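Local coordinates for gluconate kinase (Lactobacillus acidophilus, PDB 3LL3), which probably phosphorylates a sugar substrate such as gluconate or xylulose with ATP, as a sugar kinase of the FGGY family, at residues I347-A352 with A487-F492; G294-G299 with I377-D382; G354-L359 with A369-E374. All coordinates share one frame; numbering follows the deposited sequence.

Interaction 1: residues I347-A352 with A487-F492. With DXP (1-deoxy-D-xylulose-5-phosphate), chain D.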
ATOM      1  N   ILE A 347       5.999  -9.504 -13.946  1.00 26.02           N
ATOM      2  CA  ILE A 347       4.807 -10.252 -13.521  1.00 26.77           C
ATOM      3  C   ILE A 347       3.776 -10.564 -14.625  1.00 26.97           C
ATOM      4  O   ILE A 347       2.928 -11.428 -14.448  1.00 28.63           O
ATOM      5  CB  ILE A 347       4.090  -9.568 -12.343  1.00 26.87           C
ATOM      6  CG1 ILE A 347       3.636  -8.166 -12.726  1.00 25.88           C
ATOM      7  CG2 ILE A 347       5.002  -9.494 -11.121  1.00 27.34           C
ATOM      8  CD1 ILE A 347       2.647  -7.568 -11.721  1.00 23.56           C
ATOM      9  N   TRP A 348       3.846  -9.854 -15.746  1.00 25.34           N
ATOM     10  CA  TRP A 348       2.953 -10.100 -16.876  1.00 24.68           C
ATOM     11  C   TRP A 348       1.496 -10.202 -16.425  1.00 28.13           C
ATOM     12  O   TRP A 348       0.828 -11.216 -16.634  1.00 29.89           O
ATOM     13  CB  TRP A 348       3.396 -11.342 -17.679  1.00 26.94           C
ATOM     14  CG  TRP A 348       4.758 -11.140 -18.323  1.00 27.39           C
ATOM     15  CD1 TRP A 348       5.971 -11.588 -17.858  1.00 27.47           C
ATOM     16  CD2 TRP A 348       5.037 -10.417 -19.531  1.00 25.38           C
ATOM     17  NE1 TRP A 348       6.988 -11.181 -18.706  1.00 22.76           N
ATOM     18  CE2 TRP A 348       6.440 -10.464 -19.738  1.00 25.10           C
ATOM     19  CE3 TRP A 348       4.243  -9.727 -20.454  1.00 24.70           C
ATOM     20  CZ2 TRP A 348       7.058  -9.844 -20.826  1.00 26.53           C
ATOM     21  CZ3 TRP A 348       4.857  -9.124 -21.541  1.00 25.02           C
ATOM     22  CH2 TRP A 348       6.255  -9.184 -21.715  1.00 27.66           C
ATOM     23  N   ASP A 349       1.010  -9.134 -15.803  1.00 28.00           N
ATOM     24  CA  ASP A 349      -0.382  -9.067 -15.355  1.00 27.44           C
ATOM     25  C   ASP A 349      -0.915  -7.690 -15.701  1.00 25.51           C
ATOM     26  O   ASP A 349      -0.569  -6.701 -15.064  1.00 26.34           O
ATOM     27  CB  ASP A 349      -0.457  -9.304 -13.843  1.00 26.34           C
ATOM     28  CG  ASP A 349      -1.876  -9.221 -13.308  1.00 26.39           C
ATOM     29  OD1 ASP A 349      -2.774  -8.799 -14.067  1.00 25.61           O
ATOM     30  OD2 ASP A 349      -2.088  -9.579 -12.131  1.00 26.34           O
ATOM     31  N   ALA A 350      -1.734  -7.605 -16.733  1.00 26.44           N
ATOM     32  CA  ALA A 350      -2.231  -6.317 -17.185  1.00 27.97           C
ATOM     33  C   ALA A 350      -3.171  -5.672 -16.176  1.00 26.53           C
ATOM     34  O   ALA A 350      -3.466  -4.497 -16.281  1.00 30.40           O
ATOM     35  CB  ALA A 350      -2.933  -6.464 -18.524  1.00 34.16           C
ATOM     36  N   ASN A 351      -3.650  -6.437 -15.208  1.00 27.07           N
ATOM     37  CA  ASN A 351      -4.596  -5.896 -14.232  1.00 28.42           C
ATOM     38  C   ASN A 351      -3.942  -5.443 -12.941  1.00 27.56           C
ATOM     39  O   ASN A 351      -4.605  -4.894 -12.067  1.00 28.71           O
ATOM     40  CB  ASN A 351      -5.704  -6.907 -13.929  1.00 30.43           C
ATOM     41  CG  ASN A 351      -6.414  -7.348 -15.171  1.00 35.75           C
ATOM     42  OD1 ASN A 351      -6.768  -6.524 -16.017  1.00 37.02           O
ATOM     43  ND2 ASN A 351      -6.597  -8.653 -15.317  1.00 39.45           N
ATOM     44  N   ALA A 352      -2.638  -5.667 -12.822  1.00 27.46           N
ATOM     45  CA  ALA A 352      -1.928  -5.309 -11.591  1.00 22.81           C
ATOM     46  C   ALA A 352      -2.099  -3.842 -11.254  1.00 23.54           C
ATOM     47  O   ALA A 352      -2.335  -3.010 -12.128  1.00 25.12           O
ATOM     48  CB  ALA A 352      -0.448  -5.656 -11.698  1.00 25.54           C
ATOM     49  N   ALA A 487      -2.491 -12.618  -6.607  1.00 27.67           N
ATOM     50  CA  ALA A 487      -3.798 -13.100  -7.043  1.00 30.78           C
ATOM     51  C   ALA A 487      -4.960 -12.155  -6.701  1.00 30.72           C
ATOM     52  O   ALA A 487      -6.122 -12.507  -6.892  1.00 30.83           O
ATOM     53  CB  ALA A 487      -4.065 -14.508  -6.495  1.00 30.09           C
ATOM     54  N   SER A 488      -4.659 -10.949  -6.231  1.00 27.95           N
ATOM     55  CA  SER A 488      -5.719 -10.079  -5.725  1.00 29.95           C
ATOM     56  C   SER A 488      -6.155  -8.929  -6.643  1.00 32.77           C
ATOM     57  O   SER A 488      -7.064  -8.175  -6.299  1.00 36.27           O
ATOM     58  CB  SER A 488      -5.344  -9.547  -4.329  1.00 32.87           C
ATOM     59  OG  SER A 488      -5.217 -10.620  -3.400  1.00 34.14           O
ATOM     60  N   TYR A 489      -5.533  -8.806  -7.814  1.00 29.22           N
ATOM     61  CA  TYR A 489      -5.744  -7.626  -8.652  1.00 30.91           C
ATOM     62  C   TYR A 489      -7.041  -7.655  -9.479  1.00 36.33           C
ATOM     63  O   TYR A 489      -7.606  -6.602  -9.794  1.00 36.02           O
ATOM     64  CB  TYR A 489      -4.519  -7.359  -9.535  1.00 28.02           C
ATOM     65  CG  TYR A 489      -3.248  -7.137  -8.744  1.00 28.00           C
ATOM     66  CD1 TYR A 489      -2.102  -7.875  -9.013  1.00 25.22           C
ATOM     67  CD2 TYR A 489      -3.210  -6.212  -7.693  1.00 26.42           C
ATOM     68  CE1 TYR A 489      -0.938  -7.682  -8.289  1.00 25.49           C
ATOM     69  CE2 TYR A 489      -2.038  -6.007  -6.953  1.00 27.51           C
ATOM     70  CZ  TYR A 489      -0.909  -6.747  -7.260  1.00 26.57           C
ATOM     71  OH  TYR A 489       0.238  -6.571  -6.536  1.00 25.55           O
ATOM     72  N   GLY A 490      -7.522  -8.853  -9.804  1.00 38.81           N
ATOM     73  CA  GLY A 490      -8.689  -8.989 -10.665  1.00 40.57           C
ATOM     74  C   GLY A 490      -9.897  -8.385  -9.986  1.00 41.66           C
ATOM     75  O   GLY A 490     -10.819  -7.873 -10.618  1.00 43.06           O
ATOM     76  N   LYS A 491      -9.852  -8.435  -8.665  1.00 42.33           N
ATOM     77  CA  LYS A 491     -10.888  -7.915  -7.793  1.00 42.57           C
ATOM     78  C   LYS A 491     -11.178  -6.424  -8.046  1.00 42.30           C
ATOM     79  O   LYS A 491     -12.331  -6.003  -8.008  1.00 44.31           O
ATOM     80  CB  LYS A 491     -10.436  -8.146  -6.345  1.00 44.25           C
ATOM     81  CG  LYS A 491     -11.482  -8.740  -5.412  1.00 50.44           C
ATOM     82  CD  LYS A 491     -12.189  -9.946  -6.033  1.00 54.29           C
ATOM     83  CE  LYS A 491     -13.071 -10.653  -5.001  1.00 54.86           C
ATOM     84  NZ  LYS A 491     -13.787  -9.680  -4.115  1.00 53.43           N
ATOM     85  N   PHE A 492     -10.137  -5.634  -8.317  1.00 38.28           N
ATOM     86  CA  PHE A 492     -10.274  -4.181  -8.470  1.00 35.85           C
ATOM     87  C   PHE A 492     -11.095  -3.741  -9.679  1.00 46.10           C
ATOM     88  O   PHE A 492     -11.247  -2.540  -9.932  1.00 47.24           O
ATOM     89  CB  PHE A 492      -8.891  -3.503  -8.500  1.00 37.39           C
ATOM     90  CG  PHE A 492      -8.202  -3.514  -7.172  1.00 34.02           C
ATOM     91  CD1 PHE A 492      -7.464  -4.615  -6.771  1.00 32.76           C
ATOM     92  CD2 PHE A 492      -8.347  -2.445  -6.288  1.00 32.52           C
ATOM     93  CE1 PHE A 492      -6.848  -4.639  -5.512  1.00 31.46           C
ATOM     94  CE2 PHE A 492      -7.740  -2.466  -5.032  1.00 31.60           C
ATOM     95  CZ  PHE A 492      -6.996  -3.565  -4.644  1.00 28.58           C
TER
HETATM   96  C1  DXP D3264      -6.245  -2.041 -19.124  1.00 59.86           C
HETATM   97  C2  DXP D3264      -5.276  -0.888 -18.729  1.00 59.91           C
HETATM   98  C3  DXP D3264      -4.064  -0.648 -19.665  1.00 57.87           C
HETATM   99  C4  DXP D3264      -3.291  -1.977 -19.779  1.00 53.51           C
HETATM  100  C5  DXP D3264      -1.823  -2.103 -20.256  1.00 50.11           C
HETATM  101  O2  DXP D3264      -5.261  -0.493 -17.611  1.00 60.88           O
HETATM  102  O3  DXP D3264      -3.384   0.496 -19.323  1.00 58.94           O
HETATM  103  O4  DXP D3264      -3.558  -2.722 -18.634  1.00 55.17           O
HETATM  104  O5  DXP D3264      -0.960  -2.906 -19.493  1.00 50.30           O
HETATM  105  P   DXP D3264       0.135  -4.026 -20.044  1.00 42.23           P
HETATM  106  O2P DXP D3264      -0.616  -5.396 -20.355  1.00 38.55           O
HETATM  107  O1P DXP D3264       1.032  -3.379 -21.204  1.00 36.74           O
HETATM  108  O3P DXP D3264       0.982  -4.442 -18.992  1.00 38.57           O
HETATM  109  O   HOH W   1      -7.246  -4.731 -11.990  1.00 41.23           O
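Tyr489 meets 347-352 chiefly through its aromatic ring, and the first group of contacts is apolar. Ala352 lies over one face: its CA is 4.0 Å from the centroid of the Tyr489 ring and 27° off the ring normal, which meets the geometry of a CH-pi contact. The methyl carbon of Ala352 reaches the same ring nearer its rim, with CB 3.9 Å from Tyr489 CD1. In Tyr489 the ring carbon CG is anti to the carbonyl carbon (chi1 -59°), and this turns the ring from its loop toward Ala352. At the ring edge the neighbour is an oxygen: Asp349 OD2 approaches near the plane of the Tyr489 ring, 3.6 Å from CD1, with the carboxylate turned 60° from that plane.

The polar group begins with the other carboxylate oxygen, which is engaged within its own loop: Asn351 N donates to Asp349 OD1 over 2.8 Å, arriving from above the carboxylate plane. One side chain therefore braces its own backbone with OD1 while OD2 borders the tyrosine. A water supplies the polar link between the two backbones. It donates to Asn351 O at 2.6 Å and to Tyr489 O at 2.9 Å, so both carbonyls are joined where no direct hydrogen bond spans the segments.

On the ligand side, Ala350 belongs to the pocket for 1-deoxy-D-xylulose-5-phosphate, and its CB lies 3.1 Å from phosphate oxygen O2P of that ligand. His129 and Asn297 hydrogen-bond the ligand. At the other end, Phe492 packs on Gly358 of the second subunit. The bond from Asn351 N to Asp349 OD1 defines an Asx turn, which shares Asp349 with a type I beta turn running to Ala352 and closed by Ala352 N to Asp349 O; the pocket residue Ala350 lies within both turns.

Interaction 2: residues G294-G299 with I377-D382. With DXP (1-deoxy-D-xylulose-5-phosphate), chain D.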
ATOM      1  N   GLY A 294      13.207  -8.005 -20.594  1.00 25.18           N
ATOM      2  CA  GLY A 294      11.929  -7.680 -19.997  1.00 25.48           C
ATOM      3  C   GLY A 294      11.603  -6.213 -20.239  1.00 23.51           C
ATOM      4  O   GLY A 294      12.333  -5.323 -19.789  1.00 25.37           O
ATOM      5  N   PRO A 295      10.521  -5.947 -20.974  1.00 23.16           N
ATOM      6  CA  PRO A 295      10.034  -4.572 -21.064  1.00 23.62           C
ATOM      7  C   PRO A 295       9.226  -4.284 -19.791  1.00 24.22           C
ATOM      8  O   PRO A 295       8.426  -5.103 -19.388  1.00 22.47           O
ATOM      9  CB  PRO A 295       9.107  -4.604 -22.276  1.00 26.53           C
ATOM     10  CG  PRO A 295       8.812  -6.073 -22.540  1.00 27.97           C
ATOM     11  CD  PRO A 295       9.600  -6.916 -21.598  1.00 22.98           C
ATOM     12  N   VAL A 296       9.466  -3.151 -19.149  1.00 24.54           N
ATOM     13  CA  VAL A 296       8.839  -2.855 -17.858  1.00 24.21           C
ATOM     14  C   VAL A 296       8.104  -1.524 -17.972  1.00 26.71           C
ATOM     15  O   VAL A 296       8.724  -0.485 -18.276  1.00 27.85           O
ATOM     16  CB  VAL A 296       9.906  -2.773 -16.750  1.00 25.11           C
ATOM     17  CG1 VAL A 296       9.276  -2.423 -15.417  1.00 27.85           C
ATOM     18  CG2 VAL A 296      10.663  -4.091 -16.631  1.00 22.90           C
ATOM     19  N   ASN A 297       6.793  -1.543 -17.751  1.00 22.56           N
ATOM     20  CA  ASN A 297       5.985  -0.331 -17.915  1.00 27.44           C
ATOM     21  C   ASN A 297       6.343   0.761 -16.907  1.00 24.48           C
ATOM     22  O   ASN A 297       6.420   1.949 -17.251  1.00 21.63           O
ATOM     23  CB  ASN A 297       4.485  -0.630 -17.767  1.00 26.25           C
ATOM     24  CG  ASN A 297       3.974  -1.661 -18.775  1.00 28.63           C
ATOM     25  OD1 ASN A 297       4.575  -1.873 -19.829  1.00 27.33           O
ATOM     26  ND2 ASN A 297       2.839  -2.293 -18.450  1.00 28.90           N
ATOM     27  N   ASN A 298       6.533   0.336 -15.663  1.00 23.86           N
ATOM     28  CA  ASN A 298       6.484   1.239 -14.520  1.00 23.32           C
ATOM     29  C   ASN A 298       7.817   1.839 -14.146  1.00 24.56           C
ATOM     30  O   ASN A 298       8.401   1.506 -13.108  1.00 24.21           O
ATOM     31  CB  ASN A 298       5.827   0.518 -13.340  1.00 23.33           C
ATOM     32  CG  ASN A 298       4.395   0.095 -13.667  1.00 22.63           C
ATOM     33  OD1 ASN A 298       3.523   0.939 -13.855  1.00 22.85           O
ATOM     34  ND2 ASN A 298       4.163  -1.206 -13.768  1.00 22.66           N
ATOM     35  N   GLY A 299       8.292   2.733 -15.010  1.00 23.74           N
ATOM     36  CA  GLY A 299       9.563   3.405 -14.814  1.00 23.47           C
ATOM     37  C   GLY A 299       9.371   4.822 -14.313  1.00 24.64           C
ATOM     38  O   GLY A 299       8.714   5.052 -13.287  1.00 24.07           O
ATOM     39  N   ILE A 377      13.000   0.441  -8.779  1.00 20.64           N
ATOM     40  CA  ILE A 377      14.260  -0.262  -9.048  1.00 22.38           C
ATOM     41  C   ILE A 377      14.186  -1.747  -8.694  1.00 22.72           C
ATOM     42  O   ILE A 377      14.751  -2.585  -9.399  1.00 21.89           O
ATOM     43  CB  ILE A 377      15.418   0.400  -8.256  1.00 19.47           C
ATOM     44  CG1 ILE A 377      15.557   1.863  -8.672  1.00 21.07           C
ATOM     45  CG2 ILE A 377      16.746  -0.347  -8.485  1.00 20.81           C
ATOM     46  CD1 ILE A 377      16.705   2.595  -7.928  1.00 21.33           C
ATOM     47  N   PHE A 378      13.526  -2.067  -7.577  1.00 20.27           N
ATOM     48  CA  PHE A 378      13.326  -3.460  -7.182  1.00 20.23           C
ATOM     49  C   PHE A 378      12.591  -4.231  -8.299  1.00 22.59           C
ATOM     50  O   PHE A 378      12.908  -5.380  -8.602  1.00 21.94           O
ATOM     51  CB  PHE A 378      12.506  -3.559  -5.882  1.00 21.66           C
ATOM     52  CG  PHE A 378      13.325  -3.519  -4.609  1.00 22.69           C
ATOM     53  CD1 PHE A 378      14.538  -4.190  -4.517  1.00 22.02           C
ATOM     54  CD2 PHE A 378      12.840  -2.854  -3.489  1.00 21.68           C
ATOM     55  CE1 PHE A 378      15.269  -4.178  -3.343  1.00 23.98           C
ATOM     56  CE2 PHE A 378      13.558  -2.842  -2.301  1.00 25.49           C
ATOM     57  CZ  PHE A 378      14.775  -3.504  -2.225  1.00 27.01           C
ATOM     58  N   ASN A 379      11.593  -3.591  -8.894  1.00 20.85           N
ATOM     59  CA  ASN A 379      10.798  -4.225  -9.944  1.00 21.58           C
ATOM     60  C   ASN A 379      11.713  -4.573 -11.137  1.00 21.56           C
ATOM     61  O   ASN A 379      11.658  -5.673 -11.678  1.00 19.62           O
ATOM     62  CB  ASN A 379       9.678  -3.268 -10.357  1.00 21.46           C
ATOM     63  CG  ASN A 379       8.756  -3.842 -11.426  1.00 21.53           C
ATOM     64  OD1 ASN A 379       8.406  -3.145 -12.382  1.00 23.01           O
ATOM     65  ND2 ASN A 379       8.345  -5.090 -11.261  1.00 19.03           N
ATOM     66  N   LEU A 380      12.562  -3.621 -11.507  1.00 19.74           N
ATOM     67  CA  LEU A 380      13.556  -3.821 -12.562  1.00 24.38           C
ATOM     68  C   LEU A 380      14.555  -4.914 -12.197  1.00 24.02           C
ATOM     69  O   LEU A 380      15.006  -5.666 -13.059  1.00 25.20           O
ATOM     70  CB  LEU A 380      14.298  -2.510 -12.850  1.00 22.72           C
ATOM     71  CG  LEU A 380      13.497  -1.434 -13.599  1.00 24.39           C
ATOM     72  CD1 LEU A 380      14.072  -0.032 -13.335  1.00 25.55           C
ATOM     73  CD2 LEU A 380      13.406  -1.718 -15.081  1.00 22.75           C
ATOM     74  N   TYR A 381      14.919  -4.991 -10.921  1.00 22.59           N
ATOM     75  CA  TYR A 381      15.867  -6.008 -10.489  1.00 23.20           C
ATOM     76  C   TYR A 381      15.201  -7.366 -10.494  1.00 25.19           C
ATOM     77  O   TYR A 381      15.847  -8.387 -10.720  1.00 24.77           O
ATOM     78  CB  TYR A 381      16.399  -5.685  -9.101  1.00 24.44           C
ATOM     79  CG  TYR A 381      17.340  -6.721  -8.542  1.00 25.91           C
ATOM     80  CD1 TYR A 381      18.578  -6.969  -9.137  1.00 25.77           C
ATOM     81  CD2 TYR A 381      17.003  -7.437  -7.414  1.00 24.63           C
ATOM     82  CE1 TYR A 381      19.445  -7.916  -8.607  1.00 27.88           C
ATOM     83  CE2 TYR A 381      17.854  -8.375  -6.877  1.00 28.67           C
ATOM     84  CZ  TYR A 381      19.077  -8.613  -7.469  1.00 31.19           C
ATOM     85  OH  TYR A 381      19.925  -9.546  -6.904  1.00 33.27           O
ATOM     86  N   ASP A 382      13.899  -7.359 -10.226  1.00 23.28           N
ATOM     87  CA  ASP A 382      13.061  -8.557 -10.284  1.00 24.07           C
ATOM     88  C   ASP A 382      13.087  -9.107 -11.728  1.00 25.93           C
ATOM     89  O   ASP A 382      13.302 -10.306 -11.958  1.00 26.53           O
ATOM     90  CB  ASP A 382      11.637  -8.161  -9.850  1.00 24.20           C
ATOM     91  CG  ASP A 382      10.686  -9.352  -9.703  1.00 28.31           C
ATOM     92  OD1 ASP A 382      11.096 -10.499  -9.950  1.00 27.74           O
ATOM     93  OD2 ASP A 382       9.517  -9.131  -9.312  1.00 25.41           O
TER
HETATM   94  C1  DXP D3264      -6.245  -2.041 -19.124  1.00 59.86           C
HETATM   95  C2  DXP D3264      -5.276  -0.888 -18.729  1.00 59.91           C
HETATM   96  C3  DXP D3264      -4.064  -0.648 -19.665  1.00 57.87           C
HETATM   97  C4  DXP D3264      -3.291  -1.977 -19.779  1.00 53.51           C
HETATM   98  C5  DXP D3264      -1.823  -2.103 -20.256  1.00 50.11           C
HETATM   99  O2  DXP D3264      -5.261  -0.493 -17.611  1.00 60.88           O
HETATM  100  O3  DXP D3264      -3.384   0.496 -19.323  1.00 58.94           O
HETATM  101  O4  DXP D3264      -3.558  -2.722 -18.634  1.00 55.17           O
HETATM  102  O5  DXP D3264      -0.960  -2.906 -19.493  1.00 50.30           O
HETATM  103  P   DXP D3264       0.135  -4.026 -20.044  1.00 42.23           P
HETATM  104  O2P DXP D3264      -0.616  -5.396 -20.355  1.00 38.55           O
HETATM  105  O1P DXP D3264       1.032  -3.379 -21.204  1.00 36.74           O
HETATM  106  O3P DXP D3264       0.982  -4.442 -18.992  1.00 38.57           O
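This is a small, buried, mostly apolar contact between the end of strand 289-296 and helix 365-388, Val296 lying against a methyl of Leu380 and the amide side chain of Asn379. Val296 CG2 packs on Leu380 CD2 at 3.9 Å, the two side chains running at a slant to one another. The valine's other methyl, CG1, is anti to the backbone N (chi1 178°), which sets it beside the Asn379 side chain.

The next residue, Asn297, faces away from the helix and serves the ligand. Its ND2 donates to O3P of 1-deoxy-D-xylulose-5-phosphate over 2.9 Å, bent to 137° at the hydrogen, and makes a longer, weak bond to O1P. Arg344 NE binds Asn297 OD1, so the amide is held from both of its ends. A leucine at Asn297 would probably leave the phosphate without this donor and Arg344 NE without its acceptor.

Asn298 is the centre of an inverse gamma turn that leads to the N-cap Gly299 of helix 300-311. Leu380 also touches Leu257 and Val259 of strand 254-259, while helix 407-417 packs on Ile377 and Tyr381, and helix 465-485 on Phe378 and Asn379.

Interaction 3: residues G354-L359 with A369-E374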
ATOM      1  N   GLY A 354      -0.656  -0.691  -8.126  1.00 21.44           N
ATOM      2  CA  GLY A 354       0.421  -0.399  -7.187  1.00 22.72           C
ATOM      3  C   GLY A 354      -0.010  -0.467  -5.725  1.00 22.38           C
ATOM      4  O   GLY A 354      -1.205  -0.360  -5.444  1.00 22.37           O
ATOM      5  N   SER A 355       0.949  -0.647  -4.810  1.00 20.29           N
ATOM      6  CA  SER A 355       0.672  -0.717  -3.372  1.00 21.20           C
ATOM      7  C   SER A 355       1.829  -0.133  -2.551  1.00 21.27           C
ATOM      8  O   SER A 355       2.995  -0.265  -2.938  1.00 19.57           O
ATOM      9  CB  SER A 355       0.473  -2.175  -2.919  1.00 20.60           C
ATOM     10  OG  SER A 355      -0.573  -2.813  -3.636  1.00 24.52           O
ATOM     11  N   PHE A 356       1.502   0.506  -1.427  1.00 18.62           N
ATOM     12  CA  PHE A 356       2.466   0.722  -0.354  1.00 21.60           C
ATOM     13  C   PHE A 356       2.114  -0.282   0.716  1.00 22.57           C
ATOM     14  O   PHE A 356       0.994  -0.251   1.210  1.00 23.96           O
ATOM     15  CB  PHE A 356       2.326   2.119   0.273  1.00 21.01           C
ATOM     16  CG  PHE A 356       2.907   3.238  -0.560  1.00 21.90           C
ATOM     17  CD1 PHE A 356       4.264   3.539  -0.492  1.00 21.18           C
ATOM     18  CD2 PHE A 356       2.089   4.009  -1.377  1.00 20.43           C
ATOM     19  CE1 PHE A 356       4.803   4.583  -1.235  1.00 22.43           C
ATOM     20  CE2 PHE A 356       2.617   5.055  -2.139  1.00 21.92           C
ATOM     21  CZ  PHE A 356       3.976   5.335  -2.085  1.00 23.14           C
ATOM     22  N   VAL A 357       3.043  -1.144   1.111  1.00 21.11           N
ATOM     23  CA  VAL A 357       2.768  -2.076   2.215  1.00 21.95           C
ATOM     24  C   VAL A 357       3.832  -2.024   3.312  1.00 25.44           C
ATOM     25  O   VAL A 357       5.027  -2.107   3.030  1.00 23.34           O
ATOM     26  CB  VAL A 357       2.601  -3.545   1.720  1.00 23.48           C
ATOM     27  CG1 VAL A 357       2.290  -4.494   2.900  1.00 24.01           C
ATOM     28  CG2 VAL A 357       1.515  -3.644   0.659  1.00 22.83           C
ATOM     29  N   GLY A 358       3.393  -1.895   4.567  1.00 25.89           N
ATOM     30  CA  GLY A 358       4.307  -1.861   5.697  1.00 26.08           C
ATOM     31  C   GLY A 358       4.353  -0.541   6.447  1.00 25.24           C
ATOM     32  O   GLY A 358       5.338  -0.227   7.092  1.00 27.33           O
ATOM     33  N   LEU A 359       3.290   0.245   6.353  1.00 25.08           N
ATOM     34  CA  LEU A 359       3.276   1.575   6.948  1.00 24.75           C
ATOM     35  C   LEU A 359       3.104   1.545   8.478  1.00 27.25           C
ATOM     36  O   LEU A 359       2.450   0.665   9.046  1.00 27.79           O
ATOM     37  CB  LEU A 359       2.176   2.442   6.337  1.00 26.47           C
ATOM     38  CG  LEU A 359       2.260   2.912   4.885  1.00 25.14           C
ATOM     39  CD1 LEU A 359       0.879   3.342   4.412  1.00 22.14           C
ATOM     40  CD2 LEU A 359       3.263   4.062   4.741  1.00 26.20           C
ATOM     41  N   ALA A 369       8.465   8.597  -0.284  1.00 26.01           N
ATOM     42  CA  ALA A 369       9.158   9.047  -1.487  1.00 27.26           C
ATOM     43  C   ALA A 369      10.233   8.052  -1.865  1.00 25.34           C
ATOM     44  O   ALA A 369      10.334   7.644  -3.017  1.00 25.93           O
ATOM     45  CB  ALA A 369       9.784  10.438  -1.275  1.00 29.37           C
ATOM     46  N   ARG A 370      11.042   7.661  -0.886  1.00 25.53           N
ATOM     47  CA  ARG A 370      12.140   6.763  -1.171  1.00 25.51           C
ATOM     48  C   ARG A 370      11.655   5.361  -1.523  1.00 23.64           C
ATOM     49  O   ARG A 370      12.245   4.701  -2.369  1.00 22.26           O
ATOM     50  CB  ARG A 370      13.165   6.705  -0.029  1.00 22.74           C
ATOM     51  CG  ARG A 370      14.417   6.013  -0.505  1.00 26.34           C
ATOM     52  CD  ARG A 370      15.276   5.434   0.578  1.00 26.07           C
ATOM     53  NE  ARG A 370      16.368   6.315   0.885  1.00 33.03           N
ATOM     54  CZ  ARG A 370      17.648   6.081   0.611  1.00 31.94           C
ATOM     55  NH1 ARG A 370      18.051   4.960   0.036  1.00 30.49           N
ATOM     56  NH2 ARG A 370      18.527   6.986   0.950  1.00 28.32           N
ATOM     57  N   ALA A 371      10.597   4.904  -0.862  1.00 23.59           N
ATOM     58  CA  ALA A 371      10.038   3.592  -1.157  1.00 22.84           C
ATOM     59  C   ALA A 371       9.609   3.512  -2.610  1.00 22.20           C
ATOM     60  O   ALA A 371       9.722   2.454  -3.220  1.00 22.03           O
ATOM     61  CB  ALA A 371       8.842   3.259  -0.232  1.00 22.32           C
ATOM     62  N   VAL A 372       9.098   4.615  -3.154  1.00 20.32           N
ATOM     63  CA  VAL A 372       8.679   4.631  -4.554  1.00 20.47           C
ATOM     64  C   VAL A 372       9.895   4.373  -5.447  1.00 22.77           C
ATOM     65  O   VAL A 372       9.866   3.505  -6.324  1.00 19.67           O
ATOM     66  CB  VAL A 372       8.024   5.971  -4.957  1.00 22.37           C
ATOM     67  CG1 VAL A 372       7.911   6.071  -6.485  1.00 22.07           C
ATOM     68  CG2 VAL A 372       6.647   6.147  -4.276  1.00 20.68           C
ATOM     69  N   ILE A 373      10.976   5.107  -5.190  1.00 21.71           N
ATOM     70  CA  ILE A 373      12.184   4.973  -6.002  1.00 21.74           C
ATOM     71  C   ILE A 373      12.763   3.578  -5.860  1.00 20.76           C
ATOM     72  O   ILE A 373      13.150   2.957  -6.850  1.00 22.30           O
ATOM     73  CB  ILE A 373      13.254   6.022  -5.627  1.00 20.85           C
ATOM     74  CG1 ILE A 373      12.767   7.412  -6.020  1.00 21.63           C
ATOM     75  CG2 ILE A 373      14.556   5.731  -6.379  1.00 22.79           C
ATOM     76  CD1 ILE A 373      13.478   8.554  -5.292  1.00 26.98           C
ATOM     77  N   GLU A 374      12.839   3.090  -4.628  1.00 20.34           N
ATOM     78  CA  GLU A 374      13.326   1.745  -4.385  1.00 21.49           C
ATOM     79  C   GLU A 374      12.453   0.657  -5.026  1.00 22.59           C
ATOM     80  O   GLU A 374      12.988  -0.336  -5.537  1.00 19.71           O
ATOM     81  CB  GLU A 374      13.486   1.480  -2.895  1.00 23.49           C
ATOM     82  CG  GLU A 374      14.662   2.245  -2.267  1.00 25.70           C
ATOM     83  CD  GLU A 374      14.695   2.177  -0.751  1.00 26.86           C
ATOM     84  OE1 GLU A 374      13.722   1.662  -0.140  1.00 25.64           O
ATOM     85  OE2 GLU A 374      15.701   2.657  -0.167  1.00 26.66           O
TER
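Phe356 reaches from strand 354-359 to helix 365-388, and the contact can be followed outward along its side chain. The bond from CA to CB does not aim at the helix; CG, anti to the carbonyl carbon (chi1 -77°), carries the ring across to it. Along the CE1 side, Ala371 CB stands at the ring edge, near the ring plane, 4.4 Å from Phe356 CE1. The outermost atom, CZ, meets Val372 CG2 at 3.5 Å in an oblique approach, and the same methyl lies 3.9 Å from Phe356 CE1.

In the fold, strand 354-359 forms a two-stranded antiparallel sheet with strand 335-337, and its residues also pair antiparallel with a strand of the second subunit, so the sheet runs on across the dimer interface. Phe336 meets the Phe356 ring from the neighbouring strand, and Leu359 of the second subunit packs on it as well.

Farther round the helix, Arg370 NH1 forms a salt bridge with Glu374 OE2 at 3.3 Å, one helical turn on. The bond is nearly straight (164°) and lies close to the guanidinium plane. Tyr471 OH and Gly330 N also bind Glu374 OE2.

Interactions 2 and 3 are buried contacts that share helix 365-388: Val296 meets its later turns through Leu380 and the amide side chain of Asn379, and Phe356 its earlier ones through apolar side chains alone. Interaction 1 is only partly buried and joins two loops, with a water and an aromatic face in place of a strand-to-helix seam. Interactions 1 and 2 meet directly, since Trp348 CZ2 packs 4.0 Å from Pro295 CD, and both touch 1-deoxy-D-xylulose-5-phosphate. Interactions 1 and 3 are linked through the sequence, 347-352 leading almost at once into 354-359, and both reach the second subunit, whereas no other protein chain touches the segments of interaction 2.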